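Local atomic coordinates of phosphoserine aminotransferase (Bacillus circulans, PDB entry 2C0R), a protein that catalyses the reversible, pyridoxal-phosphate-dependent transamination that links 3-phosphohydroxypyruvate with phosphoserine, the second step of serine biosynthesis, and serves pyridoxine 5'-phosphate synthesis too. Residues 49-54 with 70-75; 55-60 with 247-252. The protein carries 1 engineered substitution. All blocks are in the same frame, centred on the assembly; numbering follows the deposited sequence.

Interaction 1 (49-54 with 70-75); sequences AVHNEA and VLFIQG
His-51 is the first residue of helical segment 49-54 to meet segment 70-75, which is strand up to Ile-73, and it does so with a ring face. Its CG stands anti to the backbone N (chi1 -172°), which carries the imidazole out from the helix and past the side chain of Phe-72, the two running in opposite directions. The phenyl edge then points at the imidazole face in a T-shaped (edge-to-face) pair, centroids 5.5 Å apart and planes at 73°. The closest side-chain atoms are His-51 CE1 and Phe-72 CD1, 3.8 Å apart. Both imidazole nitrogens are engaged outside the pair, NE2 with the carbonyl of Asn-234 and ND1 with the hydroxyl of Tyr-47, and these two bonds fix the rotation of the ring. Histidine suits the place because it offers an aromatic face and two polar edge atoms at once. Its backbone O also lies in the phenyl plane, 3.6 Å from Phe-72 CE1 at the ring edge; the same oxygen accepts a hydrogen bond from Gln-55 NE2.

One helical turn on, Ala-54 directs its methyl at the strand, and CB comes within 3.9 Å of Phe-72 CZ. So small a side chain lets the phenyl ring reach close to the helix. From helix 242-257, Ile-245 packs against both His-51 and Phe-72. Cutting Phe-72 back to an alanine is likely to leave a gap under helix 45-61 and the imidazole face without its aromatic mate.

No hydrogen bond joins the two segments. Cohesion probably comes from dispersion, helped by a weakly positive phenyl edge turned toward imidazole pi electrons and a carbonyl oxygen. Aromatic packing thus seats helix 45-61 on strand 68-73, outermost in this chain's large sheet, in the large domain of a fold-type I aminotransferase, while Asn-234 and Tyr-47 satisfy the buried imidazole nitrogens.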
# COMPACT_ATOMS: atom_id res chain seq x y z
N ALA A 49 16.66 -8.74 -2.17
CA ALA A 49 16.81 -10.04 -1.53
C ALA A 49 15.60 -10.35 -0.63
O ALA A 49 15.11 -11.48 -0.59
CB ALA A 49 18.09 -10.09 -0.69
N VAL A 50 15.14 -9.35 0.12
CA VAL A 50 14.01 -9.53 1.01
C VAL A 50 12.75 -9.82 0.19
O VAL A 50 11.96 -10.73 0.47
CB VAL A 50 13.78 -8.28 1.89
CG1 VAL A 50 12.44 -8.29 2.58
CG2 VAL A 50 14.95 -8.14 2.87
N HIS A 51 12.60 -9.01 -0.86
CA HIS A 51 11.42 -9.14 -1.75
C HIS A 51 11.31 -10.51 -2.37
O HIS A 51 10.22 -11.10 -2.47
CB HIS A 51 11.61 -8.04 -2.82
CG HIS A 51 10.47 -7.83 -3.75
ND1 HIS A 51 9.39 -7.01 -3.43
CD2 HIS A 51 10.28 -8.32 -5.00
CE1 HIS A 51 8.58 -7.03 -4.50
NE2 HIS A 51 9.09 -7.81 -5.46
N ASN A 52 12.47 -11.03 -2.84
CA ASN A 52 12.51 -12.36 -3.44
C ASN A 52 12.45 -13.47 -2.41
O ASN A 52 11.82 -14.51 -2.66
CB ASN A 52 13.76 -12.48 -4.29
CG ASN A 52 13.66 -11.65 -5.54
OD1 ASN A 52 14.60 -10.92 -5.94
ND2 ASN A 52 12.51 -11.72 -6.14
N GLU A 53 13.03 -13.30 -1.25
CA GLU A 53 13.00 -14.30 -0.19
C GLU A 53 11.57 -14.52 0.29
O GLU A 53 11.18 -15.65 0.58
CB GLU A 53 13.91 -13.87 0.98
CG GLU A 53 13.98 -14.83 2.16
CD GLU A 53 14.58 -14.18 3.40
OE1 GLU A 53 15.32 -13.20 3.28
OE2 GLU A 53 14.28 -14.58 4.53
N ALA A 54 10.82 -13.43 0.36
CA ALA A 54 9.44 -13.57 0.86
C ALA A 54 8.67 -14.50 -0.08
O ALA A 54 7.90 -15.32 0.39
CB ALA A 54 8.78 -12.21 0.96
N VAL A 70 4.38 -15.57 -6.92
CA VAL A 70 3.89 -14.76 -5.82
C VAL A 70 4.06 -13.28 -6.20
O VAL A 70 5.18 -12.85 -6.46
CB VAL A 70 4.64 -15.07 -4.51
CG1 VAL A 70 4.19 -14.17 -3.38
CG2 VAL A 70 4.49 -16.54 -4.17
N LEU A 71 2.94 -12.57 -6.24
CA LEU A 71 2.93 -11.15 -6.50
C LEU A 71 2.61 -10.38 -5.23
O LEU A 71 1.83 -10.87 -4.42
CB LEU A 71 1.87 -10.82 -7.57
CG LEU A 71 1.94 -11.66 -8.83
CD1 LEU A 71 0.78 -11.29 -9.75
CD2 LEU A 71 3.28 -11.53 -9.56
N PHE A 72 3.15 -9.19 -5.12
CA PHE A 72 2.79 -8.27 -4.06
C PHE A 72 2.15 -7.06 -4.72
O PHE A 72 2.83 -6.35 -5.50
CB PHE A 72 4.00 -7.86 -3.27
CG PHE A 72 4.71 -9.04 -2.61
CD1 PHE A 72 6.04 -9.30 -2.89
CD2 PHE A 72 3.99 -9.83 -1.73
CE1 PHE A 72 6.72 -10.37 -2.33
CE2 PHE A 72 4.66 -10.91 -1.20
CZ PHE A 72 5.98 -11.20 -1.51
N ILE A 73 0.88 -6.86 -4.44
CA ILE A 73 0.08 -5.81 -5.07
C ILE A 73 -0.49 -4.90 -4.02
O ILE A 73 -0.90 -5.42 -2.96
CB ILE A 73 -1.01 -6.44 -5.95
CG1 ILE A 73 -0.39 -7.47 -6.89
CG2 ILE A 73 -1.78 -5.35 -6.66
CD1 ILE A 73 -1.31 -8.13 -7.92
N GLN A 74 -0.54 -3.60 -4.26
CA GLN A 74 -1.18 -2.70 -3.31
C GLN A 74 -2.67 -2.70 -3.58
O GLN A 74 -3.15 -3.18 -4.61
CB GLN A 74 -0.57 -1.29 -3.40
CG GLN A 74 0.92 -1.24 -3.09
CD GLN A 74 1.46 0.16 -3.19
OE1 GLN A 74 0.93 1.02 -2.53
NE2 GLN A 74 2.52 0.36 -4.00
N GLY A 75 -3.38 -2.08 -2.61
CA GLY A 75 -4.78 -1.80 -2.77
C GLY A 75 -5.73 -2.72 -2.03
O GLY A 75 -6.97 -2.54 -2.16

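Interaction 2 (55-60 with 247-252); sequences QARLLA and MVNEVL
Leu-252 supplies the apolar part of this helix-helix contact, directing its side chain at segment 55-60 where the backbones come nearest, its CA 6.5 Å from that of Arg-57. Its CG lies anti to the carbonyl carbon (chi1 -58°), and from there the CD1 branch reaches the other helix, 3.9 Å from Leu-58 CB and 3.8 Å from Leu-58 N. The same methyl lies 4.0 Å from Arg-57 CB, so one leucine branch rests against two consecutive residues. A branched aliphatic side chain fits this place, since it fills the space between two backbones without bringing in a polar atom. Leu-179, from a loop, packs against both Leu-58 and Leu-252 and extends the apolar patch.

The polar part joins Arg-57 and Asn-249. Arg-57 runs extended from CG to NE, and its aliphatic portion passes the amide oxygen, with Asn-249 OD1 only 3.3 Å from Arg-57 CD. That oxygen sits at the edge of the guanidinium, near its plane, and the two flat groups are turned just 19° apart. Its approach to Arg-57 NE, 3.5 Å, is not a hydrogen bond. The guanidinium instead makes a salt bridge through NH2 with Glu-53 OE2, one turn earlier on its own helix, and that carboxylate oxygen also accepts a weak hydrogen bond from Asn-249 ND2.

The axes of the two short helical segments, 34° apart and 9.4 Å at closest approach, make a near-parallel pair within the class-V aminotransferase fold, though 186 residues separate them in sequence. Arginine suits the partly exposed side, where its long stem can pack; buried Asn-249 offers its amide N-H to Glu-53. The chemistry is thus divided: Leu-252 packs on Leu-58 and the Arg-57 stem, whereas Glu-53 links the two polar side chains and probably steadies the guanidinium through charge attraction.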
# COMPACT_ATOMS: atom_id res chain seq x y z
N GLN A 55 8.86 -14.31 -1.40
CA GLN A 55 8.16 -15.16 -2.34
C GLN A 55 8.58 -16.63 -2.20
O GLN A 55 7.74 -17.51 -2.15
CB GLN A 55 8.46 -14.67 -3.75
CG GLN A 55 8.00 -13.26 -4.02
CD GLN A 55 8.52 -12.85 -5.41
OE1 GLN A 55 8.40 -13.61 -6.39
NE2 GLN A 55 9.08 -11.67 -5.45
N ALA A 56 9.88 -16.89 -2.12
CA ALA A 56 10.40 -18.22 -1.95
C ALA A 56 9.94 -18.85 -0.64
O ALA A 56 9.61 -20.04 -0.61
CB ALA A 56 11.93 -18.24 -1.95
N ARG A 57 9.92 -18.09 0.44
CA ARG A 57 9.46 -18.73 1.69
C ARG A 57 7.99 -19.04 1.67
O ARG A 57 7.55 -20.05 2.22
CB ARG A 57 9.69 -17.70 2.81
CG ARG A 57 11.11 -17.55 3.21
CD ARG A 57 11.24 -16.63 4.41
NE ARG A 57 12.60 -16.41 4.83
CZ ARG A 57 13.59 -17.24 5.01
NH1 ARG A 57 13.45 -18.54 4.77
NH2 ARG A 57 14.77 -16.84 5.43
N LEU A 58 7.18 -18.21 1.02
CA LEU A 58 5.74 -18.51 0.93
C LEU A 58 5.53 -19.75 0.09
O LEU A 58 4.79 -20.64 0.50
CB LEU A 58 5.05 -17.30 0.32
CG LEU A 58 3.55 -17.24 0.13
CD1 LEU A 58 2.67 -17.99 1.08
CD2 LEU A 58 3.17 -15.73 0.18
N LEU A 59 6.15 -19.87 -1.07
CA LEU A 59 6.02 -21.09 -1.87
C LEU A 59 6.50 -22.31 -1.08
O LEU A 59 5.84 -23.37 -1.17
CB LEU A 59 6.75 -20.98 -3.21
CG LEU A 59 6.06 -20.00 -4.17
CD1 LEU A 59 6.96 -19.81 -5.39
CD2 LEU A 59 4.72 -20.49 -4.65
N ALA A 60 7.58 -22.17 -0.35
CA ALA A 60 8.06 -23.32 0.42
C ALA A 60 7.02 -23.71 1.49
O ALA A 60 6.82 -24.92 1.71
CB ALA A 60 9.42 -23.05 1.02
N MET A 247 7.98 -7.12 6.34
CA MET A 247 7.29 -7.69 7.51
C MET A 247 6.61 -9.00 7.16
O MET A 247 6.64 -9.93 7.99
CB MET A 247 6.24 -6.72 8.02
CG MET A 247 6.67 -5.48 8.76
SD MET A 247 7.69 -5.82 10.22
CE MET A 247 6.45 -6.35 11.41
N VAL A 248 6.04 -9.13 5.98
CA VAL A 248 5.57 -10.45 5.52
C VAL A 248 6.69 -11.47 5.57
O VAL A 248 6.53 -12.60 6.07
CB VAL A 248 4.96 -10.35 4.10
CG1 VAL A 248 4.67 -11.73 3.52
CG2 VAL A 248 3.68 -9.51 4.14
N ASN A 249 7.87 -11.07 5.09
CA ASN A 249 9.01 -12.02 5.14
C ASN A 249 9.27 -12.49 6.56
O ASN A 249 9.44 -13.69 6.81
CB ASN A 249 10.23 -11.34 4.52
CG ASN A 249 11.33 -12.35 4.18
OD1 ASN A 249 11.10 -13.43 3.65
ND2 ASN A 249 12.54 -11.93 4.49
N GLU A 250 9.23 -11.56 7.51
CA GLU A 250 9.45 -11.94 8.92
C GLU A 250 8.35 -12.83 9.42
O GLU A 250 8.58 -13.79 10.19
CB GLU A 250 9.56 -10.66 9.75
CG GLU A 250 10.84 -9.88 9.49
CD GLU A 250 12.11 -10.72 9.61
OE1 GLU A 250 12.92 -10.69 8.66
OE2 GLU A 250 12.28 -11.41 10.64
N VAL A 251 7.11 -12.57 9.03
CA VAL A 251 6.02 -13.43 9.49
C VAL A 251 6.14 -14.82 8.91
O VAL A 251 5.88 -15.83 9.59
CB VAL A 251 4.64 -12.82 9.18
CG1 VAL A 251 3.55 -13.85 9.44
CG2 VAL A 251 4.38 -11.56 9.99
N LEU A 252 6.56 -14.94 7.67
CA LEU A 252 6.73 -16.25 7.06
C LEU A 252 7.82 -17.05 7.77
O LEU A 252 7.68 -18.26 7.96
CB LEU A 252 7.05 -16.16 5.55
CG LEU A 252 5.99 -15.41 4.71
CD1 LEU A 252 6.53 -15.31 3.31
CD2 LEU A 252 4.65 -16.12 4.75

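Overall arrangement
Both contacts belong to helix 45-61 and use successive parts of it: interaction 1 sets its earlier turns on strand 68-73, and interaction 2 sets its later turns beside helix 242-257. Their centres lie about 9 Å apart. Interaction 1 is wholly buried and largely aromatic, about 12 Å from a bound pyridoxal phosphate at the side chain of its histidine. Interaction 2 lies away from the annotated sites; it is mostly buried too, but its arginine is partly exposed, and there aliphatic packing gives way to charged and amide groups. The two also touch directly, for Ala-54 O is 3.2 Å from Leu-252 CD1, so the two contacts adjoin on helix 45-61.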